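Local coordinates for HTH hxlR-type domain-containing protein (Enterococcus faecalis, PDB 1Z7U) that is of unproven function but probably binds DNA as a winged helix-turn-helix transcriptional regulator of the HxlR type, at residues M28-Q33 with G39-A44; S17-K22 with Y87-A92; D55-M60 with G64-E69. All coordinates share one frame; numbering follows the deposited sequence.

Contact 1: residues M28-Q33 with G39-A44; sequences MDELFQ and GELMRA
Leu41 and Leu31 make the purely apolar part of this meeting between helix 24-33 and helix 38-44, the latter being the first helix of the helix-turn-helix. Their CD2 methyls approach each other, Leu31 CD2 to Leu41 CD2 at 4.3 Å. Branched aliphatic residues suit both places, because the same side chains also face the core: Leu31 reaches Tyr80 and Leu82 of the wing, and Leu41 packs on Leu53 of helix 50-63.

A second kind of contact uses the aliphatic stem of an acidic residue. Leu41 CD2 rests against Glu30 CB at 3.7 Å, so the methylene nearest the backbone serves as hydrocarbon. Beyond it the Glu30 chain bends at chi2 (-59°) and carries its carboxylate across to Ala44. The methyl of Ala44 lies over the flat group, with Ala44 CB 3.7 Å from Glu30 CD and 3.9 Å from Glu30 OE2. A small residue here lets the carboxylate lie against helix 38-44.

The axes of segments 28-33 and 39-44 come no closer than 11.1 Å, with 127° between their N-to-C directions, and the side chains span the distance. No hydrogen bond crosses between the segments. The contact is therefore amphipathic, leucine methyls on the buried side and a carboxylate over a methyl toward the surface, and it is held by van der Waals contact and burial of apolar surface.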
loop_
_atom_site.group_PDB
_atom_site.type_symbol
_atom_site.label_atom_id
_atom_site.label_comp_id
_atom_site.label_asym_id
_atom_site.label_seq_id
_atom_site.Cartn_x
_atom_site.Cartn_y
_atom_site.Cartn_z
HETATM N N MSE A 28 -14.337 2.330 4.716
HETATM C CA MSE A 28 -14.142 1.965 3.327
HETATM C C MSE A 28 -14.674 0.557 3.005
HETATM O O MSE A 28 -15.292 0.361 1.948
HETATM C CB MSE A 28 -12.660 2.103 2.958
HETATM C CG MSE A 28 -12.298 1.569 1.590
HETATM SE SE MSE A 28 -10.477 2.051 1.027
HETATM C CE MSE A 28 -10.858 3.924 0.401
ATOM N N ASP A 29 -14.424 -0.403 3.906
ATOM C CA ASP A 29 -14.966 -1.764 3.786
ATOM C C ASP A 29 -16.495 -1.748 3.720
ATOM O O ASP A 29 -17.090 -2.443 2.899
ATOM C CB ASP A 29 -14.528 -2.648 4.957
ATOM C CG ASP A 29 -13.157 -3.296 4.751
ATOM O OD1 ASP A 29 -12.645 -3.330 3.620
ATOM O OD2 ASP A 29 -12.584 -3.786 5.750
ATOM N N GLU A 30 -17.121 -0.941 4.575
ATOM C CA GLU A 30 -18.587 -0.817 4.600
ATOM C C GLU A 30 -19.125 -0.185 3.331
ATOM O O GLU A 30 -20.120 -0.636 2.792
ATOM C CB GLU A 30 -19.062 -0.008 5.810
ATOM C CG GLU A 30 -18.888 -0.713 7.146
ATOM C CD GLU A 30 -19.631 -2.042 7.211
ATOM O OE1 GLU A 30 -20.753 -2.115 6.658
ATOM O OE2 GLU A 30 -19.090 -3.007 7.807
ATOM N N LEU A 31 -18.455 0.854 2.850
ATOM C CA LEU A 31 -18.890 1.539 1.636
ATOM C C LEU A 31 -18.638 0.728 0.376
ATOM O O LEU A 31 -19.382 0.843 -0.603
ATOM C CB LEU A 31 -18.254 2.928 1.534
ATOM C CG LEU A 31 -18.594 3.890 2.675
ATOM C CD1 LEU A 31 -17.943 5.249 2.465
ATOM C CD2 LEU A 31 -20.100 4.045 2.852
ATOM N N PHE A 32 -17.584 -0.083 0.386
ATOM C CA PHE A 32 -17.333 -0.974 -0.745
ATOM C C PHE A 32 -18.494 -1.956 -0.989
ATOM O O PHE A 32 -18.815 -2.250 -2.138
ATOM C CB PHE A 32 -16.009 -1.728 -0.602
ATOM C CG PHE A 32 -15.715 -2.638 -1.763
ATOM C CD1 PHE A 32 -15.163 -2.138 -2.925
ATOM C CD2 PHE A 32 -16.010 -3.993 -1.690
ATOM C CE1 PHE A 32 -14.894 -2.976 -4.004
ATOM C CE2 PHE A 32 -15.755 -4.838 -2.748
ATOM C CZ PHE A 32 -15.196 -4.329 -3.917
ATOM N N GLN A 33 -19.120 -2.489 0.055
ATOM C CA GLN A 33 -20.252 -3.398 -0.193
ATOM C C GLN A 33 -21.452 -2.705 -0.862
ATOM O O GLN A 33 -22.282 -3.360 -1.501
ATOM C CB GLN A 33 -20.667 -4.198 1.055
ATOM C CG GLN A 33 -20.804 -3.426 2.357
ATOM C CD GLN A 33 -20.999 -4.338 3.571
ATOM O OE1 GLN A 33 -20.922 -5.565 3.466
ATOM N NE2 GLN A 33 -21.245 -3.734 4.731
ATOM N N GLY A 39 -26.888 5.851 9.927
ATOM C CA GLY A 39 -27.352 4.872 10.909
ATOM C C GLY A 39 -26.846 3.465 10.673
ATOM O O GLY A 39 -26.500 2.764 11.628
ATOM N N GLU A 40 -26.811 3.045 9.408
ATOM C CA GLU A 40 -26.205 1.755 9.034
ATOM C C GLU A 40 -24.740 1.642 9.469
ATOM O O GLU A 40 -24.321 0.611 9.999
ATOM C CB GLU A 40 -26.313 1.522 7.528
ATOM C CG GLU A 40 -27.676 1.865 6.960
ATOM C CD GLU A 40 -27.864 1.356 5.559
ATOM O OE1 GLU A 40 -27.708 2.145 4.601
ATOM O OE2 GLU A 40 -28.169 0.155 5.421
ATOM N N LEU A 41 -23.972 2.708 9.237
ATOM C CA LEU A 41 -22.569 2.783 9.646
ATOM C C LEU A 41 -22.420 2.806 11.162
ATOM O O LEU A 41 -21.512 2.176 11.706
ATOM C CB LEU A 41 -21.896 4.010 9.034
ATOM C CG LEU A 41 -21.892 4.097 7.508
ATOM C CD1 LEU A 41 -21.448 5.472 7.039
ATOM C CD2 LEU A 41 -21.018 2.991 6.911
HETATM N N MSE A 42 -23.310 3.542 11.833
HETATM C CA MSE A 42 -23.376 3.556 13.294
HETATM C C MSE A 42 -23.572 2.151 13.849
HETATM O O MSE A 42 -22.917 1.765 14.816
HETATM C CB MSE A 42 -24.511 4.466 13.787
HETATM C CG MSE A 42 -24.193 5.963 13.747
HETATM SE SE MSE A 42 -22.667 6.473 14.876
HETATM C CE MSE A 42 -23.357 5.999 16.668
ATOM N N ARG A 43 -24.466 1.389 13.217
ATOM C CA ARG A 43 -24.761 0.019 13.642
ATOM C C ARG A 43 -23.638 -0.971 13.323
ATOM O O ARG A 43 -23.231 -1.757 14.192
ATOM C CB ARG A 43 -26.109 -0.451 13.082
ATOM C CG ARG A 43 -27.288 0.030 13.920
ATOM C CD ARG A 43 -28.641 -0.317 13.311
ATOM N NE ARG A 43 -29.129 0.735 12.416
ATOM C CZ ARG A 43 -29.341 0.588 11.104
ATOM N NH1 ARG A 43 -29.784 1.618 10.388
ATOM N NH2 ARG A 43 -29.120 -0.580 10.498
ATOM N N ALA A 44 -23.134 -0.915 12.089
ATOM C CA ALA A 44 -22.098 -1.828 11.608
ATOM C C ALA A 44 -20.756 -1.662 12.323
ATOM O O ALA A 44 -20.022 -2.626 12.503
ATOM C CB ALA A 44 -21.918 -1.673 10.111
#

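Contact 2: residues S17-K22 with Y87-A92; sequences STINGK and YALYDA
Leu89 lays its CD2 methyl against two consecutive residues, Thr18 and Ile19, in the loop that follows helix 8-17. In this winged-helix fold the contact ties the loop between helix 8-17 and helix 24-33 to helix 84-110, the long C-terminal helix that also meets the second subunit. The two segments are far apart in sequence, with the helix-turn-helix and the wing between them.

On the Ile19 side the contact is hydrocarbon against hydrocarbon: Leu89 CD2 stands 4.1 Å from Ile19 CB, the branch point of the isoleucine. A beta-branched residue fits here because it presents bulk close to its own backbone, while the rest of the side chain serves other neighbours, Met28 of helix 24-33 and Met60 of helix 50-63. Leucine suits the helix side for the complementary reason. With CG anti to the backbone N (chi1 -173°), its forked end extends far enough to meet a loop whose nearest CA, that of Ile19, stands 8.8 Å from Leu89 CA.

The three touching residues are buried, and other parts of the molecule close in around them. Leu65, just before the wing, touches both Thr18 and Leu89; from the second subunit, Trp99 packs on Thr18 and Leu96 on Leu89.

Thr18 brings a polar atom into this apolar setting, and its hydroxyl is satisfied by a hydrogen bond to Ala15 O, back in helix 8-17. While so engaged, Thr18 OG1 also lies 3.7 Å from Leu89 CD2, the two side chains crossing at a slant.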
loop_
_atom_site.group_PDB
_atom_site.type_symbol
_atom_site.label_atom_id
_atom_site.label_comp_id
_atom_site.label_asym_id
_atom_site.label_seq_id
_atom_site.Cartn_x
_atom_site.Cartn_y
_atom_site.Cartn_z
ATOM N N SER A 17 -1.826 8.350 4.186
ATOM C CA SER A 17 -2.322 9.385 5.095
ATOM C C SER A 17 -3.809 9.684 4.899
ATOM O O SER A 17 -4.470 10.175 5.812
ATOM C CB SER A 17 -1.486 10.670 4.961
ATOM O OG SER A 17 -1.905 11.456 3.849
ATOM N N THR A 18 -4.341 9.400 3.713
ATOM C CA THR A 18 -5.790 9.558 3.474
ATOM C C THR A 18 -6.644 8.401 4.047
ATOM O O THR A 18 -7.880 8.511 4.118
ATOM C CB THR A 18 -6.121 9.736 1.971
ATOM O OG1 THR A 18 -5.927 8.495 1.269
ATOM C CG2 THR A 18 -5.264 10.813 1.360
ATOM N N ILE A 19 -6.000 7.306 4.463
ATOM C CA ILE A 19 -6.727 6.096 4.819
ATOM C C ILE A 19 -6.257 5.395 6.112
ATOM O O ILE A 19 -6.816 4.367 6.509
ATOM C CB ILE A 19 -6.731 5.099 3.606
ATOM C CG1 ILE A 19 -7.930 4.131 3.676
ATOM C CG2 ILE A 19 -5.356 4.375 3.455
ATOM C CD1 ILE A 19 -9.282 4.837 3.768
ATOM N N ASN A 20 -5.246 5.944 6.776
ATOM C CA ASN A 20 -4.637 5.254 7.911
ATOM C C ASN A 20 -5.232 5.659 9.264
ATOM O O ASN A 20 -5.031 4.973 10.276
ATOM C CB ASN A 20 -3.100 5.370 7.874
ATOM C CG ASN A 20 -2.608 6.807 8.005
ATOM O OD1 ASN A 20 -3.384 7.731 8.276
ATOM N ND2 ASN A 20 -1.297 6.999 7.819
ATOM N N GLY A 21 -5.985 6.757 9.253
ATOM C CA GLY A 21 -6.701 7.246 10.431
ATOM C C GLY A 21 -7.700 6.234 10.980
ATOM O O GLY A 21 -8.206 5.376 10.246
ATOM N N LYS A 22 -7.975 6.330 12.281
ATOM C CA LYS A 22 -8.836 5.366 12.960
ATOM C C LYS A 22 -10.182 5.253 12.258
ATOM O O LYS A 22 -10.759 6.266 11.853
ATOM C CB LYS A 22 -9.034 5.763 14.419
ATOM C CG LYS A 22 -9.433 4.585 15.321
ATOM C CD LYS A 22 -10.013 5.082 16.646
ATOM C CE LYS A 22 -9.539 4.246 17.822
ATOM N NZ LYS A 22 -8.243 4.820 18.334
ATOM N N TYR A 87 -12.780 3.615 -4.833
ATOM C CA TYR A 87 -12.682 2.254 -5.342
ATOM C C TYR A 87 -11.262 1.863 -5.773
ATOM O O TYR A 87 -10.825 0.743 -5.521
ATOM C CB TYR A 87 -13.663 2.048 -6.510
ATOM C CG TYR A 87 -15.093 1.851 -6.064
ATOM C CD1 TYR A 87 -15.478 0.680 -5.408
ATOM C CD2 TYR A 87 -16.053 2.823 -6.287
ATOM C CE1 TYR A 87 -16.777 0.486 -4.981
ATOM C CE2 TYR A 87 -17.369 2.638 -5.872
ATOM C CZ TYR A 87 -17.721 1.463 -5.224
ATOM O OH TYR A 87 -19.013 1.257 -4.808
ATOM N N ALA A 88 -10.551 2.775 -6.431
ATOM C CA ALA A 88 -9.180 2.507 -6.846
ATOM C C ALA A 88 -8.259 2.262 -5.642
ATOM O O ALA A 88 -7.434 1.357 -5.690
ATOM C CB ALA A 88 -8.631 3.632 -7.741
ATOM N N LEU A 89 -8.416 3.047 -4.567
ATOM C CA LEU A 89 -7.594 2.867 -3.356
ATOM C C LEU A 89 -7.978 1.585 -2.626
ATOM O O LEU A 89 -7.114 0.851 -2.133
ATOM C CB LEU A 89 -7.692 4.069 -2.419
ATOM C CG LEU A 89 -6.769 4.112 -1.180
ATOM C CD1 LEU A 89 -5.280 3.923 -1.505
ATOM C CD2 LEU A 89 -6.966 5.441 -0.482
ATOM N N TYR A 90 -9.279 1.302 -2.582
ATOM C CA TYR A 90 -9.747 0.029 -2.067
ATOM C C TYR A 90 -9.018 -1.144 -2.727
ATOM O O TYR A 90 -8.568 -2.047 -2.036
ATOM C CB TYR A 90 -11.265 -0.121 -2.218
ATOM C CG TYR A 90 -11.752 -1.450 -1.694
ATOM C CD1 TYR A 90 -12.186 -1.586 -0.389
ATOM C CD2 TYR A 90 -11.728 -2.589 -2.505
ATOM C CE1 TYR A 90 -12.606 -2.821 0.100
ATOM C CE2 TYR A 90 -12.136 -3.811 -2.031
ATOM C CZ TYR A 90 -12.586 -3.917 -0.730
ATOM O OH TYR A 90 -13.012 -5.144 -0.258
ATOM N N ASP A 91 -8.910 -1.120 -4.055
ATOM C CA ASP A 91 -8.217 -2.158 -4.836
ATOM C C ASP A 91 -6.715 -2.264 -4.562
ATOM O O ASP A 91 -6.181 -3.372 -4.482
ATOM C CB ASP A 91 -8.420 -1.919 -6.334
ATOM C CG ASP A 91 -9.840 -2.237 -6.805
ATOM O OD1 ASP A 91 -10.634 -2.856 -6.046
ATOM O OD2 ASP A 91 -10.149 -1.877 -7.971
ATOM N N ALA A 92 -6.041 -1.118 -4.446
ATOM C CA ALA A 92 -4.612 -1.068 -4.084
ATOM C C ALA A 92 -4.383 -1.648 -2.696
ATOM O O ALA A 92 -3.436 -2.401 -2.483
ATOM C CB ALA A 92 -4.070 0.372 -4.152
#

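Contact 3: residues D55-M60 with G64-E69; sequences DRLREM and GLVHRE
A Schellman motif ends helix 50-63 at Gly64 and brings Met60, in its last turn, against Leu65 and Val66. Met60 O accepts the longer-range of the motif's bonds: Leu65 N donates to Met60 O at 2.8 Å, with an N-H...O angle of 159° and the donor almost in line with the C=O bond. Beyond the motif proper, Val66 N makes a weak bond to the same oxygen, 3.3 Å from Met60 O. Gly64 has a phi of 93°; having no CB, it adopts this turn without crowding the carbonyl oxygen of the residue before it.

The turn leads from the second helix of the helix-turn-helix, the probable recognition helix, as in relatives, by way of Leu65 into strand 66-71, the first wing strand of the winged-helix fold. Side chains then pack across the corner. Val66 CG2 wedges against the selenomethionine Met60, touching Met60 CB at 3.7 Å and coming within 3.8 Å of Met60 CE. The bend at chi3 (80°) folds the long chain back so that both its root and its terminal methyl meet one valine methyl. Compact, beta-branched valine suits a strand start facing a helix. One turn earlier, Leu57 CD2 makes a looser contact with Val66 CG1 at 4.5 Å.

On the helix itself Arg56 forms a salt bridge with Asp55 and a longer one with Glu59; Lys24 pairs with the other oxygen of Glu59.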
loop_
_atom_site.group_PDB
_atom_site.type_symbol
_atom_site.label_atom_id
_atom_site.label_comp_id
_atom_site.label_asym_id
_atom_site.label_seq_id
_atom_site.Cartn_x
_atom_site.Cartn_y
_atom_site.Cartn_z
ATOM N N ASP A 55 -16.690 13.005 11.550
ATOM C CA ASP A 55 -15.305 13.472 11.391
ATOM C C ASP A 55 -14.560 12.680 10.310
ATOM O O ASP A 55 -14.005 13.263 9.384
ATOM C CB ASP A 55 -14.544 13.404 12.728
ATOM C CG ASP A 55 -13.107 13.919 12.619
ATOM O OD1 ASP A 55 -12.912 15.156 12.530
ATOM O OD2 ASP A 55 -12.167 13.089 12.636
ATOM N N ARG A 56 -14.570 11.354 10.436
ATOM C CA ARG A 56 -13.998 10.450 9.439
ATOM C C ARG A 56 -14.531 10.689 8.045
ATOM O O ARG A 56 -13.752 10.831 7.100
ATOM C CB ARG A 56 -14.258 9.003 9.827
ATOM C CG ARG A 56 -13.064 8.282 10.430
ATOM C CD ARG A 56 -12.818 8.680 11.873
ATOM N NE ARG A 56 -12.174 9.980 11.961
ATOM C CZ ARG A 56 -10.860 10.165 11.914
ATOM N NH1 ARG A 56 -10.033 9.127 11.783
ATOM N NH2 ARG A 56 -10.372 11.394 12.005
ATOM N N LEU A 57 -15.857 10.750 7.918
ATOM C CA LEU A 57 -16.506 10.905 6.607
ATOM C C LEU A 57 -16.214 12.260 5.970
ATOM O O LEU A 57 -16.125 12.379 4.748
ATOM C CB LEU A 57 -18.016 10.675 6.711
ATOM C CG LEU A 57 -18.505 9.269 7.091
ATOM C CD1 LEU A 57 -19.949 9.332 7.614
ATOM C CD2 LEU A 57 -18.386 8.299 5.921
ATOM N N ARG A 58 -16.063 13.272 6.817
ATOM C CA ARG A 58 -15.714 14.616 6.382
ATOM C C ARG A 58 -14.316 14.611 5.779
ATOM O O ARG A 58 -14.114 15.135 4.697
ATOM C CB ARG A 58 -15.766 15.583 7.565
ATOM C CG ARG A 58 -16.572 16.830 7.302
ATOM C CD ARG A 58 -17.883 16.852 8.093
ATOM N NE ARG A 58 -17.711 17.477 9.414
ATOM C CZ ARG A 58 -18.677 18.103 10.096
ATOM N NH1 ARG A 58 -19.907 18.208 9.593
ATOM N NH2 ARG A 58 -18.411 18.637 11.284
ATOM N N GLU A 59 -13.362 13.998 6.481
ATOM C CA GLU A 59 -11.979 13.900 5.998
ATOM C C GLU A 59 -11.902 13.111 4.701
ATOM O O GLU A 59 -11.202 13.514 3.769
ATOM C CB GLU A 59 -11.060 13.269 7.048
ATOM C CG GLU A 59 -10.832 14.132 8.291
ATOM C CD GLU A 59 -9.627 13.690 9.094
ATOM O OE1 GLU A 59 -9.278 14.373 10.085
ATOM O OE2 GLU A 59 -9.020 12.660 8.746
HETATM N N MSE A 60 -12.643 12.006 4.642
HETATM C CA MSE A 60 -12.630 11.138 3.471
HETATM C C MSE A 60 -13.307 11.769 2.259
HETATM O O MSE A 60 -12.850 11.578 1.140
HETATM C CB MSE A 60 -13.240 9.775 3.785
HETATM C CG MSE A 60 -12.480 8.995 4.819
HETATM SE SE MSE A 60 -13.472 7.409 5.342
HETATM C CE MSE A 60 -12.989 6.215 3.753
ATOM N N GLY A 64 -11.352 13.062 -1.271
ATOM C CA GLY A 64 -11.870 12.587 -2.555
ATOM C C GLY A 64 -12.171 11.100 -2.597
ATOM O O GLY A 64 -12.245 10.512 -3.668
ATOM N N LEU A 65 -12.352 10.485 -1.433
ATOM C CA LEU A 65 -12.539 9.031 -1.365
ATOM C C LEU A 65 -14.004 8.649 -1.228
ATOM O O LEU A 65 -14.407 7.567 -1.633
ATOM C CB LEU A 65 -11.772 8.448 -0.181
ATOM C CG LEU A 65 -10.256 8.514 -0.136
ATOM C CD1 LEU A 65 -9.799 8.141 1.261
ATOM C CD2 LEU A 65 -9.700 7.565 -1.164
ATOM N N VAL A 66 -14.780 9.552 -0.628
ATOM C CA VAL A 66 -16.175 9.309 -0.300
ATOM C C VAL A 66 -17.051 10.395 -0.930
ATOM O O VAL A 66 -16.709 11.576 -0.896
ATOM C CB VAL A 66 -16.364 9.242 1.239
ATOM C CG1 VAL A 66 -17.828 9.409 1.643
ATOM C CG2 VAL A 66 -15.802 7.934 1.778
ATOM N N HIS A 67 -18.156 9.971 -1.539
ATOM C CA HIS A 67 -19.164 10.876 -2.071
ATOM C C HIS A 67 -20.339 10.918 -1.100
ATOM O O HIS A 67 -20.777 9.881 -0.592
ATOM C CB HIS A 67 -19.615 10.415 -3.459
ATOM C CG HIS A 67 -20.525 11.380 -4.156
ATOM N ND1 HIS A 67 -21.898 11.231 -4.175
ATOM C CD2 HIS A 67 -20.261 12.512 -4.853
ATOM C CE1 HIS A 67 -22.438 12.225 -4.860
ATOM N NE2 HIS A 67 -21.466 13.017 -5.280
ATOM N N ARG A 68 -20.807 12.130 -0.815
ATOM C CA ARG A 68 -21.998 12.345 0.006
ATOM C C ARG A 68 -23.107 12.934 -0.854
ATOM O O ARG A 68 -22.951 14.024 -1.414
ATOM C CB ARG A 68 -21.699 13.278 1.163
ATOM C CG ARG A 68 -22.702 13.161 2.275
ATOM C CD ARG A 68 -22.529 14.244 3.319
ATOM N NE ARG A 68 -23.494 15.300 3.067
ATOM C CZ ARG A 68 -24.410 15.726 3.925
ATOM N NH1 ARG A 68 -25.235 16.681 3.539
ATOM N NH2 ARG A 68 -24.492 15.231 5.154
ATOM N N GLU A 69 -24.212 12.200 -0.984
ATOM C CA GLU A 69 -25.364 12.684 -1.759
ATOM C C GLU A 69 -26.566 12.886 -0.857
ATOM O O GLU A 69 -26.944 11.991 -0.093
ATOM C CB GLU A 69 -25.722 11.733 -2.904
ATOM C CG GLU A 69 -26.692 12.354 -3.921
ATOM C CD GLU A 69 -27.056 11.419 -5.068
ATOM O OE1 GLU A 69 -27.892 11.818 -5.916
ATOM O OE2 GLU A 69 -26.509 10.288 -5.123
#

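Overall arrangement
Contacts 2 and 3 are buried, whereas contact 1 runs from the core to the surface, consistent with a carboxylate taking part in it. No two join the same pair of elements: contact 1 holds helices 24-33 and 38-44, contact 2 a loop and helix 84-110, contact 3 helix 50-63 and the strand after it. Contacts 1 and 2 depend on side-chain packing alone; contact 3 adds backbone hydrogen bonds at a helix end. Contacts 1 and 3 nest within the chain segment closed by contact 2. Their cores merge: Leu31 CD1 meets Val66 CG2, and Leu65 CD2 meets Leu89 CD2, each at 3.5 Å. Phe32 stacks on Tyr90, joining contacts 1 and 2, and contact 2 adjoins the second subunit most extensively.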